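Putative phosphatase (Bacteroides thetaiotaomicron, PDB 3KYA) is a putative phosphatase that binds zinc ions and joins an IPT/TIG domain to what appears to be a six-bladed beta-propeller. Local coordinates at residues Q120-G125 with I156-H161; I164-L169 with M173-L178; S288-P291 with N295-N298; Q241-Y246 with V277-T282. All coordinates share one frame; numbering follows the deposited sequence.

Contact 1 (Q120-G125 with I156-H161); sequences QGWRDG and ICYDGH. With ZN (zinc ion), chain Y.
The indole of W122 lies flat against the imidazole of H161 while presenting its rim to the ring of Y158. The tight part is the stack: the six-membered ring of W122 and the H161 ring have centroids 3.8 Å apart and planes only 10° from parallel. CZ3 of W122 sits over the centre of the imidazole, and the two side chains reach each other from opposite directions, which bridges backbones whose nearest CA atoms, those of W122 and H161, are 10.4 Å apart. Towards the buried side, the indole edge turns on to Y158 as a T-shaped pair, planes at 76°. There CH2 of W122 stands above the middle of the phenol ring, and CZ3 of W122 comes to 3.7 Å from CE2 of Y158. The result is a three-ring aromatic cluster in which a loop between strands 105-110 and 125-126 lies against one sheet of the propeller-like domain, meeting Y158 of strand 153-159 and H161 just beyond it in the chain. The other side is looser and wetter. With CG anti to the backbone N, chi1 -175°, the imidazole of H161 reaches W122 and its ND1 binds a zinc ion at 2.1 Å. Water 1 is a further ligand, its O 2.0 Å from the zinc; two more ligand atoms come from outside the two segments, and an acetate lies close to the histidine. The zinc hovers over the same indole face as H161, displaced toward the rim, and its bond to ND1 helps to fix the rotation of the imidazole against W122.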
loop_
_atom_site.group_PDB
_atom_site.type_symbol
_atom_site.label_atom_id
_atom_site.label_comp_id
_atom_site.label_asym_id
_atom_site.label_seq_id
_atom_site.Cartn_x
_atom_site.Cartn_y
_atom_site.Cartn_z
ATOM N N GLN A 120 16.147 -25.203 -29.768
ATOM C CA GLN A 120 17.510 -25.033 -29.275
ATOM C C GLN A 120 17.970 -26.153 -28.334
ATOM O O GLN A 120 19.175 -26.384 -28.209
ATOM C CB GLN A 120 17.702 -23.666 -28.581
ATOM C CG GLN A 120 16.873 -23.438 -27.318
ATOM C CD GLN A 120 15.392 -23.406 -27.587
ATOM O OE1 GLN A 120 14.954 -22.907 -28.625
ATOM N NE2 GLN A 120 14.602 -23.930 -26.650
ATOM N N GLY A 121 17.029 -26.812 -27.661
ATOM C CA GLY A 121 17.340 -27.929 -26.765
ATOM C C GLY A 121 18.133 -27.517 -25.532
ATOM O O GLY A 121 17.927 -26.430 -24.982
ATOM N N TRP A 122 19.038 -28.399 -25.112
ATOM C CA TRP A 122 19.905 -28.186 -23.947
ATOM C C TRP A 122 21.359 -28.201 -24.381
ATOM O O TRP A 122 21.782 -29.055 -25.181
ATOM C CB TRP A 122 19.676 -29.272 -22.884
ATOM C CG TRP A 122 18.311 -29.234 -22.233
ATOM C CD1 TRP A 122 17.098 -29.386 -22.855
ATOM C CD2 TRP A 122 18.020 -29.084 -20.833
ATOM N NE1 TRP A 122 16.078 -29.301 -21.935
ATOM C CE2 TRP A 122 16.619 -29.114 -20.691
ATOM C CE3 TRP A 122 18.807 -28.905 -19.691
ATOM C CZ2 TRP A 122 15.991 -28.993 -19.456
ATOM C CZ3 TRP A 122 18.182 -28.782 -18.473
ATOM C CH2 TRP A 122 16.786 -28.822 -18.363
ATOM N N ARG A 123 22.122 -27.259 -23.840
ATOM C CA ARG A 123 23.524 -27.139 -24.145
ATOM C C ARG A 123 24.215 -26.401 -23.003
ATOM O O ARG A 123 23.768 -25.319 -22.588
ATOM C CB ARG A 123 23.710 -26.372 -25.461
ATOM C CG ARG A 123 25.185 -26.220 -25.922
ATOM C CD ARG A 123 25.329 -25.291 -27.144
ATOM N NE ARG A 123 24.456 -25.738 -28.219
ATOM C CZ ARG A 123 24.717 -26.764 -29.033
ATOM N NH1 ARG A 123 25.842 -27.466 -28.921
ATOM N NH2 ARG A 123 23.836 -27.098 -29.966
ATOM N N ASP A 124 25.284 -27.003 -22.489
ATOM C CA ASP A 124 26.106 -26.383 -21.470
ATOM C C ASP A 124 27.108 -25.458 -22.160
ATOM O O ASP A 124 27.416 -25.634 -23.335
ATOM C CB ASP A 124 26.828 -27.436 -20.624
ATOM C CG ASP A 124 25.906 -28.140 -19.631
ATOM O OD1 ASP A 124 24.742 -27.722 -19.426
ATOM O OD2 ASP A 124 26.363 -29.122 -19.024
ATOM N N GLY A 125 27.622 -24.476 -21.426
ATOM C CA GLY A 125 28.557 -23.514 -21.985
ATOM C C GLY A 125 28.373 -22.078 -21.512
ATOM O O GLY A 125 27.728 -21.822 -20.496
ATOM N N ILE A 156 20.572 -25.297 -9.797
ATOM C CA ILE A 156 19.202 -25.477 -10.246
ATOM C C ILE A 156 18.908 -26.971 -10.381
ATOM O O ILE A 156 19.694 -27.721 -10.976
ATOM C CB ILE A 156 18.916 -24.711 -11.573
ATOM C CG1 ILE A 156 17.440 -24.859 -11.984
ATOM C CG2 ILE A 156 19.889 -25.140 -12.705
ATOM C CD1 ILE A 156 17.000 -23.894 -13.093
ATOM N N CYS A 157 17.795 -27.393 -9.781
ATOM C CA CYS A 157 17.327 -28.764 -9.879
ATOM C C CYS A 157 15.997 -28.746 -10.610
ATOM O O CYS A 157 15.247 -27.746 -10.559
ATOM C CB CYS A 157 17.200 -29.441 -8.513
ATOM S SG CYS A 157 15.996 -28.742 -7.374
ATOM N N TYR A 158 15.700 -29.862 -11.263
ATOM C CA TYR A 158 14.542 -29.966 -12.135
ATOM C C TYR A 158 13.675 -31.185 -11.931
ATOM O O TYR A 158 14.170 -32.289 -11.754
ATOM C CB TYR A 158 15.013 -30.093 -13.584
ATOM C CG TYR A 158 15.876 -28.978 -14.117
ATOM C CD1 TYR A 158 15.308 -27.780 -14.529
ATOM C CD2 TYR A 158 17.242 -29.147 -14.275
ATOM C CE1 TYR A 158 16.078 -26.766 -15.055
ATOM C CE2 TYR A 158 18.037 -28.125 -14.810
ATOM C CZ TYR A 158 17.442 -26.929 -15.182
ATOM O OH TYR A 158 18.203 -25.908 -15.714
ATOM N N ASP A 159 12.372 -30.975 -12.036
ATOM C CA ASP A 159 11.423 -32.050 -12.021
ATOM C C ASP A 159 11.284 -32.514 -13.481
ATOM O O ASP A 159 10.464 -31.967 -14.234
ATOM C CB ASP A 159 10.095 -31.544 -11.441
ATOM C CG ASP A 159 9.040 -32.635 -11.307
ATOM O OD1 ASP A 159 9.253 -33.774 -11.772
ATOM O OD2 ASP A 159 7.964 -32.342 -10.735
ATOM N N GLY A 160 12.105 -33.488 -13.888
ATOM C CA GLY A 160 12.108 -34.034 -15.267
ATOM C C GLY A 160 13.444 -34.029 -16.030
ATOM O O GLY A 160 13.484 -34.421 -17.197
ATOM N N HIS A 161 14.512 -33.535 -15.396
ATOM C CA HIS A 161 15.886 -33.519 -15.962
ATOM C C HIS A 161 16.753 -34.025 -14.815
ATOM O O HIS A 161 16.785 -33.410 -13.754
ATOM C CB HIS A 161 16.291 -32.127 -16.425
ATOM C CG HIS A 161 17.616 -32.076 -17.113
ATOM N ND1 HIS A 161 17.774 -32.395 -18.445
ATOM C CD2 HIS A 161 18.850 -31.758 -16.651
ATOM C CE1 HIS A 161 19.048 -32.251 -18.779
ATOM N NE2 HIS A 161 19.723 -31.875 -17.706
HETATM ZN ZN ZN Y . 16.404 -33.116 -19.868
HETATM O O HOH W 1 14.603 -32.344 -19.925
#

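Contact 2 (I164-L169 with M173-L178). With ZN (zinc ion), chain X.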
loop_
_atom_site.group_PDB
_atom_site.type_symbol
_atom_site.label_atom_id
_atom_site.label_comp_id
_atom_site.label_asym_id
_atom_site.label_seq_id
_atom_site.Cartn_x
_atom_site.Cartn_y
_atom_site.Cartn_z
ATOM N N ILE A 164 21.640 -31.982 -11.818
ATOM C CA ILE A 164 21.569 -30.720 -11.087
ATOM C C ILE A 164 22.656 -29.852 -11.729
ATOM O O ILE A 164 23.825 -30.230 -11.772
ATOM C CB ILE A 164 21.795 -30.890 -9.574
ATOM C CG1 ILE A 164 20.614 -31.627 -8.945
ATOM C CG2 ILE A 164 22.010 -29.516 -8.883
ATOM C CD1 ILE A 164 20.844 -32.020 -7.492
ATOM N N GLN A 165 22.263 -28.705 -12.260
ATOM C CA GLN A 165 23.195 -27.821 -12.955
ATOM C C GLN A 165 23.723 -26.694 -12.081
ATOM O O GLN A 165 23.106 -26.307 -11.078
ATOM C CB GLN A 165 22.523 -27.246 -14.205
ATOM C CG GLN A 165 22.194 -28.298 -15.267
ATOM C CD GLN A 165 21.689 -27.670 -16.557
ATOM O OE1 GLN A 165 20.716 -26.910 -16.557
ATOM N NE2 GLN A 165 22.354 -27.986 -17.669
ATOM N N LEU A 166 24.899 -26.204 -12.472
ATOM C CA LEU A 166 25.558 -25.088 -11.833
ATOM C C LEU A 166 25.547 -23.895 -12.780
ATOM O O LEU A 166 26.113 -23.963 -13.882
ATOM C CB LEU A 166 27.013 -25.433 -11.503
ATOM C CG LEU A 166 27.870 -24.274 -10.990
ATOM C CD1 LEU A 166 27.291 -23.639 -9.717
ATOM C CD2 LEU A 166 29.307 -24.747 -10.759
ATOM N N ILE A 167 24.908 -22.817 -12.330
ATOM C CA ILE A 167 24.901 -21.528 -13.016
ATOM C C ILE A 167 26.022 -20.750 -12.298
ATOM O O ILE A 167 25.824 -20.279 -11.169
ATOM C CB ILE A 167 23.527 -20.821 -12.871
ATOM C CG1 ILE A 167 22.395 -21.710 -13.424
ATOM C CG2 ILE A 167 23.545 -19.426 -13.511
ATOM C CD1 ILE A 167 20.955 -21.344 -12.881
ATOM N N ASP A 168 27.203 -20.652 -12.925
ATOM C CA ASP A 168 28.369 -20.009 -12.296
ATOM C C ASP A 168 28.384 -18.548 -12.724
ATOM O O ASP A 168 28.726 -18.209 -13.852
ATOM C CB ASP A 168 29.679 -20.741 -12.648
ATOM C CG ASP A 168 30.864 -20.303 -11.780
ATOM O OD1 ASP A 168 30.945 -19.105 -11.445
ATOM O OD2 ASP A 168 31.733 -21.156 -11.443
ATOM N N LEU A 169 27.968 -17.686 -11.803
ATOM C CA LEU A 169 27.798 -16.261 -12.074
ATOM C C LEU A 169 29.117 -15.520 -12.265
ATOM O O LEU A 169 29.143 -14.440 -12.860
ATOM C CB LEU A 169 26.995 -15.626 -10.931
ATOM C CG LEU A 169 25.614 -16.250 -10.706
ATOM C CD1 LEU A 169 24.942 -15.730 -9.426
ATOM C CD2 LEU A 169 24.717 -16.027 -11.935
HETATM N N MSE A 173 29.228 -19.346 -16.952
HETATM C CA MSE A 173 29.208 -20.664 -17.566
HETATM C C MSE A 173 28.167 -21.533 -16.906
HETATM O O MSE A 173 28.032 -21.503 -15.684
HETATM C CB MSE A 173 30.563 -21.356 -17.350
HETATM C CG MSE A 173 31.779 -20.717 -17.997
HETATM SE SE MSE A 173 31.759 -20.957 -19.920
HETATM C CE MSE A 173 31.458 -22.849 -19.963
ATOM N N LEU A 174 27.433 -22.300 -17.717
ATOM C CA LEU A 174 26.481 -23.298 -17.252
ATOM C C LEU A 174 27.134 -24.663 -17.382
ATOM O O LEU A 174 27.699 -24.988 -18.435
ATOM C CB LEU A 174 25.202 -23.299 -18.098
ATOM C CG LEU A 174 24.113 -24.324 -17.766
ATOM C CD1 LEU A 174 23.429 -23.976 -16.435
ATOM C CD2 LEU A 174 23.064 -24.395 -18.879
ATOM N N SER A 175 27.071 -25.451 -16.321
ATOM C CA SER A 175 27.623 -26.803 -16.324
ATOM C C SER A 175 26.654 -27.774 -15.648
ATOM O O SER A 175 25.640 -27.353 -15.047
ATOM C CB SER A 175 29.021 -26.826 -15.660
ATOM O OG SER A 175 28.928 -26.425 -14.302
ATOM N N SER A 176 26.950 -29.074 -15.773
ATOM C CA SER A 176 26.131 -30.146 -15.200
ATOM C C SER A 176 26.998 -31.085 -14.344
ATOM O O SER A 176 27.250 -32.235 -14.727
ATOM C CB SER A 176 25.439 -30.931 -16.311
ATOM O OG SER A 176 24.672 -30.076 -17.132
ATOM N N PRO A 177 27.451 -30.602 -13.175
ATOM C CA PRO A 177 28.396 -31.383 -12.359
ATOM C C PRO A 177 27.806 -32.584 -11.607
ATOM O O PRO A 177 28.550 -33.514 -11.265
ATOM C CB PRO A 177 28.906 -30.348 -11.349
ATOM C CG PRO A 177 27.749 -29.387 -11.195
ATOM C CD PRO A 177 27.111 -29.307 -12.549
ATOM N N LEU A 178 26.506 -32.558 -11.346
ATOM C CA LEU A 178 25.841 -33.591 -10.565
ATOM C C LEU A 178 24.885 -34.424 -11.409
ATOM O O LEU A 178 23.749 -34.020 -11.672
ATOM C CB LEU A 178 25.101 -32.926 -9.401
ATOM C CG LEU A 178 26.001 -32.266 -8.351
ATOM C CD1 LEU A 178 25.268 -31.187 -7.555
ATOM C CD2 LEU A 178 26.597 -33.353 -7.433
HETATM ZN ZN ZN X . 33.021 -21.314 -9.864
HETATM O O HOH W 2 33.117 -19.447 -9.777
HETATM O O HOH W 3 34.609 -21.325 -8.374
HETATM O O HOH W 4 33.338 -23.096 -10.393
HETATM O O HOH W 5 34.769 -21.441 -11.345
#
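L174 lays its CD1 methyl against CG1 of I167, 3.9 Å away, on the face of a beta hairpin that both side chains share. Strands 164-168 and 173-178 run antiparallel, their axes at 148°, and a short turn joins them. D168 with M173 (a selenomethionine) and L166 with S175 are hydrogen-bonded pairs, whereas I167 with L174 is a non-hydrogen-bonded one. Between L166 and I164 the ladder slips by one residue: S176 and P177 together face Q165, a beta bulge, after which I164 N picks up L178 O at 2.9 Å. Around the bulge the proline ring lies beside L166, CD of P177 against CB of L166. Beyond it, CB of I164 and CB of L178 pack at 3.9 Å.

Q165 lies opposite the bulge. Its chain is extended beyond CG (chi2 -173°), which carries NE2 of Q165 to OG of S176 at 3.2 Å, a nearly straight bond with the hydroxyl in the amide plane. OE1 of the same amide is hydrogen-bonded to the OH of Y158, and S176 OG is also hydrogen-bonded to D124, so the buried amide is held at both its oxygen and its nitrogen.

At the turn end, D168 starts on the face of L166 and S175 but directs its carboxylate away from the partner strand to a zinc ion that H153 also binds; K170 N is hydrogen-bonded to OD1. OD2 of D168 binds this zinc at 2.0 Å, while OD1 of D168 accepts a hydrogen bond of 2.8 Å from water 2, itself a ligand of the metal.

Contact 3 (S288-P291 with N295-N298)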
loop_
_atom_site.group_PDB
_atom_site.type_symbol
_atom_site.label_atom_id
_atom_site.label_comp_id
_atom_site.label_asym_id
_atom_site.label_seq_id
_atom_site.Cartn_x
_atom_site.Cartn_y
_atom_site.Cartn_z
ATOM N N SER A 288 24.517 -48.772 11.014
ATOM C CA SER A 288 23.758 -48.834 9.780
ATOM C C SER A 288 22.571 -47.894 9.930
ATOM O O SER A 288 21.797 -48.009 10.883
ATOM C CB SER A 288 23.254 -50.256 9.527
ATOM O OG SER A 288 24.322 -51.193 9.505
ATOM N N TRP A 289 22.432 -46.953 9.007
ATOM C CA TRP A 289 21.295 -46.041 9.034
ATOM C C TRP A 289 20.110 -46.671 8.309
ATOM O O TRP A 289 20.269 -47.186 7.201
ATOM C CB TRP A 289 21.665 -44.715 8.373
ATOM C CG TRP A 289 20.540 -43.712 8.337
ATOM C CD1 TRP A 289 19.832 -43.307 7.243
ATOM C CD2 TRP A 289 20.004 -42.996 9.451
ATOM N NE1 TRP A 289 18.891 -42.364 7.606
ATOM C CE2 TRP A 289 18.982 -42.152 8.958
ATOM C CE3 TRP A 289 20.301 -42.967 10.818
ATOM C CZ2 TRP A 289 18.245 -41.308 9.787
ATOM C CZ3 TRP A 289 19.573 -42.127 11.641
ATOM C CH2 TRP A 289 18.555 -41.301 11.119
ATOM N N ASP A 290 18.935 -46.644 8.941
ATOM C CA ASP A 290 17.702 -47.141 8.327
ATOM C C ASP A 290 16.876 -45.925 7.882
ATOM O O ASP A 290 16.335 -45.204 8.732
ATOM C CB ASP A 290 16.889 -48.003 9.301
ATOM C CG ASP A 290 15.642 -48.615 8.659
ATOM O OD1 ASP A 290 15.391 -48.402 7.452
ATOM O OD2 ASP A 290 14.903 -49.336 9.367
ATOM N N PRO A 291 16.766 -45.703 6.556
ATOM C CA PRO A 291 16.017 -44.552 6.035
ATOM C C PRO A 291 14.503 -44.770 5.902
ATOM O O PRO A 291 13.779 -43.826 5.572
ATOM C CB PRO A 291 16.624 -44.370 4.649
ATOM C CG PRO A 291 16.934 -45.771 4.213
ATOM C CD PRO A 291 17.326 -46.515 5.462
ATOM N N ASN A 295 9.096 -47.359 9.569
ATOM C CA ASN A 295 9.594 -48.246 10.624
ATOM C C ASN A 295 10.289 -47.540 11.783
ATOM O O ASN A 295 10.661 -48.188 12.760
ATOM C CB ASN A 295 10.563 -49.278 10.028
ATOM C CG ASN A 295 9.890 -50.213 9.038
ATOM O OD1 ASN A 295 8.661 -50.296 8.968
ATOM N ND2 ASN A 295 10.697 -50.926 8.268
ATOM N N ASN A 296 10.476 -46.227 11.681
ATOM C CA ASN A 296 11.188 -45.478 12.709
ATOM C C ASN A 296 10.473 -44.184 13.047
ATOM O O ASN A 296 10.971 -43.096 12.740
ATOM C CB ASN A 296 12.605 -45.182 12.228
ATOM C CG ASN A 296 13.414 -46.436 11.973
ATOM O OD1 ASN A 296 13.912 -47.060 12.902
ATOM N ND2 ASN A 296 13.599 -46.774 10.701
ATOM N N PRO A 297 9.298 -44.286 13.691
ATOM C CA PRO A 297 8.507 -43.089 13.994
ATOM C C PRO A 297 9.111 -42.125 15.003
ATOM O O PRO A 297 8.728 -40.957 15.012
ATOM C CB PRO A 297 7.174 -43.662 14.528
ATOM C CG PRO A 297 7.489 -45.040 14.956
ATOM C CD PRO A 297 8.601 -45.526 14.084
ATOM N N ASN A 298 10.023 -42.593 15.851
ATOM C CA ASN A 298 10.680 -41.721 16.828
ATOM C C ASN A 298 11.787 -40.858 16.214
ATOM O O ASN A 298 12.058 -39.772 16.724
ATOM C CB ASN A 298 11.271 -42.525 17.995
ATOM C CG ASN A 298 10.215 -43.079 18.936
ATOM O OD1 ASN A 298 9.075 -42.607 18.976
ATOM N ND2 ASN A 298 10.603 -44.069 19.728
#
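N295 brings its CB to the neighbourhood of the D290 carboxylate, 4.4 Å from OD2 of D290, a marginal touch at the exposed start of the second segment. N296, next in the chain, carries the contact. Its CG stands anti to the carbonyl carbon (chi1 -62°), and the amide is then turned so that ND2 reaches D290. The bond from ND2 of N296 to OD2 of D290 is 3.2 Å long and close to straight at the hydrogen. The oxygen lies almost in the amide plane of N296, as suits an N-H donor, but the nitrogen approaches from above the carboxylate, 78° out of its plane. The flat groups are set at 90° to one another, the two side chains crossing at a slant.

Both polar ends have further partners in the short connection between the segments. OD1 of D290 accepts from the backbone N of I292, an Asx turn, while ND2 of N296 also donates to the carbonyl of I292. The backbone O of N296 in turn is hydrogen-bonded to the hydroxyl of T299, just before the chain enters strand 300-305. The whole excursion belongs to the surface loop that follows helix 276-284, and a zinc ion lies about 5 Å from the side chain of N295.

With one oxygen occupied by a backbone N-H and the other met from above the carboxylate plane, D290 is tied to its own turn first. The bond from N296 is an added, less ideally directed link, and the shared use of I292 probably restrains this part of the loop.

Contact 4 (Q241-Y246 with V277-T282); sequences QLIAAY and VDYFKT
Strand 241-246 forms a classic beta bulge where I243 and A244 both face V223 of the adjoining strand, and passes beside helix 277-282 at a distance that only side chains can bridge, the nearest CA atoms, those of I243 and Y279, being 7.7 Å apart. The strand is outermost in a four-stranded antiparallel sheet, and the helix follows strand 270-274 of the next sheet. Y279 spans the gap. Its CG is anti to the backbone N (chi1 172°), which projects the phenol ring from the helix toward the strand. I243 meets one face of that ring with CD1, 4.1 Å from the ring centroid of Y279 and 20° off the normal, a CH-pi contact displaced toward the CG end, where CD1 of I243 is 3.9 Å from CG of Y279. I243 is modelled in two conformers, and this describes one of them.

Further along, the hydroxyl end of Y279 runs past the base of Q241, its OH 3.5 Å from CB of Q241. The glutamine chain bends at chi2 and carries its amide away, where NE2 is hydrogen-bonded to D239. Within the helix, D278 O accepts from both OG1 and N of T282.

Between strand and helix the contact is therefore largely apolar: an aromatic face covered by an aliphatic methyl, with the phenol oxygen beside methylene carbons. Its stability probably comes mainly from burial of apolar surface.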
loop_
_atom_site.group_PDB
_atom_site.type_symbol
_atom_site.label_atom_id
_atom_site.label_comp_id
_atom_site.label_asym_id
_atom_site.label_seq_id
_atom_site.Cartn_x
_atom_site.Cartn_y
_atom_site.Cartn_z
ATOM N N GLN A 241 24.335 -40.437 -0.091
ATOM C CA GLN A 241 23.652 -41.414 0.751
ATOM C C GLN A 241 22.155 -41.115 0.872
ATOM O O GLN A 241 21.742 -39.943 0.866
ATOM C CB GLN A 241 24.268 -41.434 2.157
ATOM C CG GLN A 241 25.774 -41.729 2.211
ATOM C CD GLN A 241 26.130 -43.122 1.734
ATOM O OE1 GLN A 241 25.295 -44.028 1.761
ATOM N NE2 GLN A 241 27.372 -43.305 1.305
ATOM N N LEU A 242 21.360 -42.180 0.969
ATOM C CA LEU A 242 19.921 -42.080 1.165
ATOM C C LEU A 242 19.694 -41.797 2.641
ATOM O O LEU A 242 20.173 -42.547 3.495
ATOM C CB LEU A 242 19.237 -43.388 0.757
ATOM C CG LEU A 242 17.721 -43.478 0.923
ATOM C CD1 LEU A 242 17.004 -42.439 0.042
ATOM C CD2 LEU A 242 17.226 -44.895 0.614
ATOM N N ILE A 243 18.974 -40.720 2.951
ATOM C CA ILE A 243 18.750 -40.358 4.352
ATOM C C ILE A 243 17.286 -40.538 4.815
ATOM O O ILE A 243 17.033 -40.675 6.013
ATOM C CB ILE A 243 19.256 -38.914 4.636
ATOM C CG1 ILE A 243 19.505 -38.705 6.130
ATOM C CG2 ILE A 243 18.283 -37.875 4.089
ATOM C CD1 ILE A 243 20.113 -37.355 6.459
ATOM N N ALA A 244 16.335 -40.527 3.881
ATOM C CA ALA A 244 14.921 -40.721 4.215
ATOM C C ALA A 244 14.153 -41.305 3.035
ATOM O O ALA A 244 14.349 -40.903 1.885
ATOM C CB ALA A 244 14.284 -39.413 4.677
ATOM N N ALA A 245 13.286 -42.268 3.334
ATOM C CA ALA A 245 12.460 -42.917 2.327
ATOM C C ALA A 245 11.040 -43.170 2.834
ATOM O O ALA A 245 10.853 -43.923 3.795
ATOM C CB ALA A 245 13.084 -44.250 1.896
ATOM N N TYR A 246 10.067 -42.510 2.202
ATOM C CA TYR A 246 8.647 -42.794 2.437
ATOM C C TYR A 246 8.015 -42.921 1.046
ATOM O O TYR A 246 7.852 -44.038 0.547
ATOM C CB TYR A 246 7.957 -41.759 3.334
ATOM C CG TYR A 246 6.513 -42.136 3.586
ATOM C CD1 TYR A 246 6.199 -43.235 4.386
ATOM C CD2 TYR A 246 5.473 -41.436 2.999
ATOM C CE1 TYR A 246 4.884 -43.615 4.611
ATOM C CE2 TYR A 246 4.139 -41.808 3.222
ATOM C CZ TYR A 246 3.860 -42.904 4.026
ATOM O OH TYR A 246 2.556 -43.290 4.257
ATOM N N VAL A 277 21.565 -34.921 13.627
ATOM C CA VAL A 277 22.497 -35.465 14.637
ATOM C C VAL A 277 22.316 -36.979 14.749
ATOM O O VAL A 277 23.297 -37.711 14.898
ATOM C CB VAL A 277 22.311 -34.820 16.037
ATOM C CG1 VAL A 277 23.079 -35.598 17.108
ATOM C CG2 VAL A 277 22.758 -33.362 16.025
ATOM N N ASP A 278 21.062 -37.445 14.680
ATOM C CA ASP A 278 20.770 -38.895 14.742
ATOM C C ASP A 278 21.484 -39.643 13.622
ATOM O O ASP A 278 22.047 -40.724 13.828
ATOM C CB ASP A 278 19.260 -39.172 14.639
ATOM C CG ASP A 278 18.479 -38.685 15.848
ATOM O OD1 ASP A 278 19.102 -38.375 16.884
ATOM O OD2 ASP A 278 17.225 -38.645 15.774
ATOM N N TYR A 279 21.465 -39.048 12.434
ATOM C CA TYR A 279 22.103 -39.627 11.263
ATOM C C TYR A 279 23.624 -39.681 11.388
ATOM O O TYR A 279 24.219 -40.750 11.216
ATOM C CB TYR A 279 21.713 -38.849 9.998
ATOM C CG TYR A 279 22.506 -39.286 8.797
ATOM C CD1 TYR A 279 22.249 -40.501 8.183
ATOM C CD2 TYR A 279 23.536 -38.492 8.291
ATOM C CE1 TYR A 279 22.975 -40.921 7.101
ATOM C CE2 TYR A 279 24.275 -38.901 7.200
ATOM C CZ TYR A 279 23.992 -40.116 6.609
ATOM O OH TYR A 279 24.706 -40.538 5.525
ATOM N N PHE A 280 24.245 -38.549 11.711
ATOM C CA PHE A 280 25.709 -38.489 11.794
ATOM C C PHE A 280 26.284 -39.287 12.962
ATOM O O PHE A 280 27.353 -39.871 12.823
ATOM C CB PHE A 280 26.199 -37.045 11.814
ATOM C CG PHE A 280 26.000 -36.343 10.509
ATOM C CD1 PHE A 280 26.745 -36.721 9.393
ATOM C CD2 PHE A 280 25.094 -35.310 10.385
ATOM C CE1 PHE A 280 26.562 -36.087 8.176
ATOM C CE2 PHE A 280 24.916 -34.666 9.169
ATOM C CZ PHE A 280 25.643 -35.066 8.066
ATOM N N LYS A 281 25.573 -39.316 14.088
ATOM C CA LYS A 281 25.987 -40.105 15.251
ATOM C C LYS A 281 26.014 -41.599 14.904
ATOM O O LYS A 281 26.929 -42.317 15.320
ATOM C CB LYS A 281 25.050 -39.848 16.439
ATOM C CG LYS A 281 25.405 -40.607 17.722
ATOM C CD LYS A 281 24.489 -40.213 18.876
ATOM N N THR A 282 25.015 -42.054 14.149
ATOM C CA THR A 282 24.907 -43.453 13.720
ATOM C C THR A 282 26.045 -43.872 12.785
ATOM O O THR A 282 26.648 -44.933 12.966
ATOM C CB THR A 282 23.573 -43.721 12.989
ATOM O OG1 THR A 282 22.464 -43.449 13.864
ATOM C CG2 THR A 282 23.495 -45.167 12.514
#

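Contacts 1 and 2 belong to one neighbourhood, their centres 10 Å apart, and meet on adjoining strands of one antiparallel sheet. Each has its own zinc: that of contact 1 is held at the aromatic stack, that of contact 2 at the hairpin turn. Contacts 3 and 4 form a second neighbourhood, centres 8 Å apart. There, NE1 of W289 lies 3.0 Å from O of I243 and O of P291 is 2.8 Å from N of A245, both probable hydrogen bonds, while the W289 ring meets Y279 edge-to-face. The two neighbourhoods do not touch: centres of contacts 1 and 3 are about 34 Å apart, and even contacts 2 and 4 keep about 10 Å between nearest atoms.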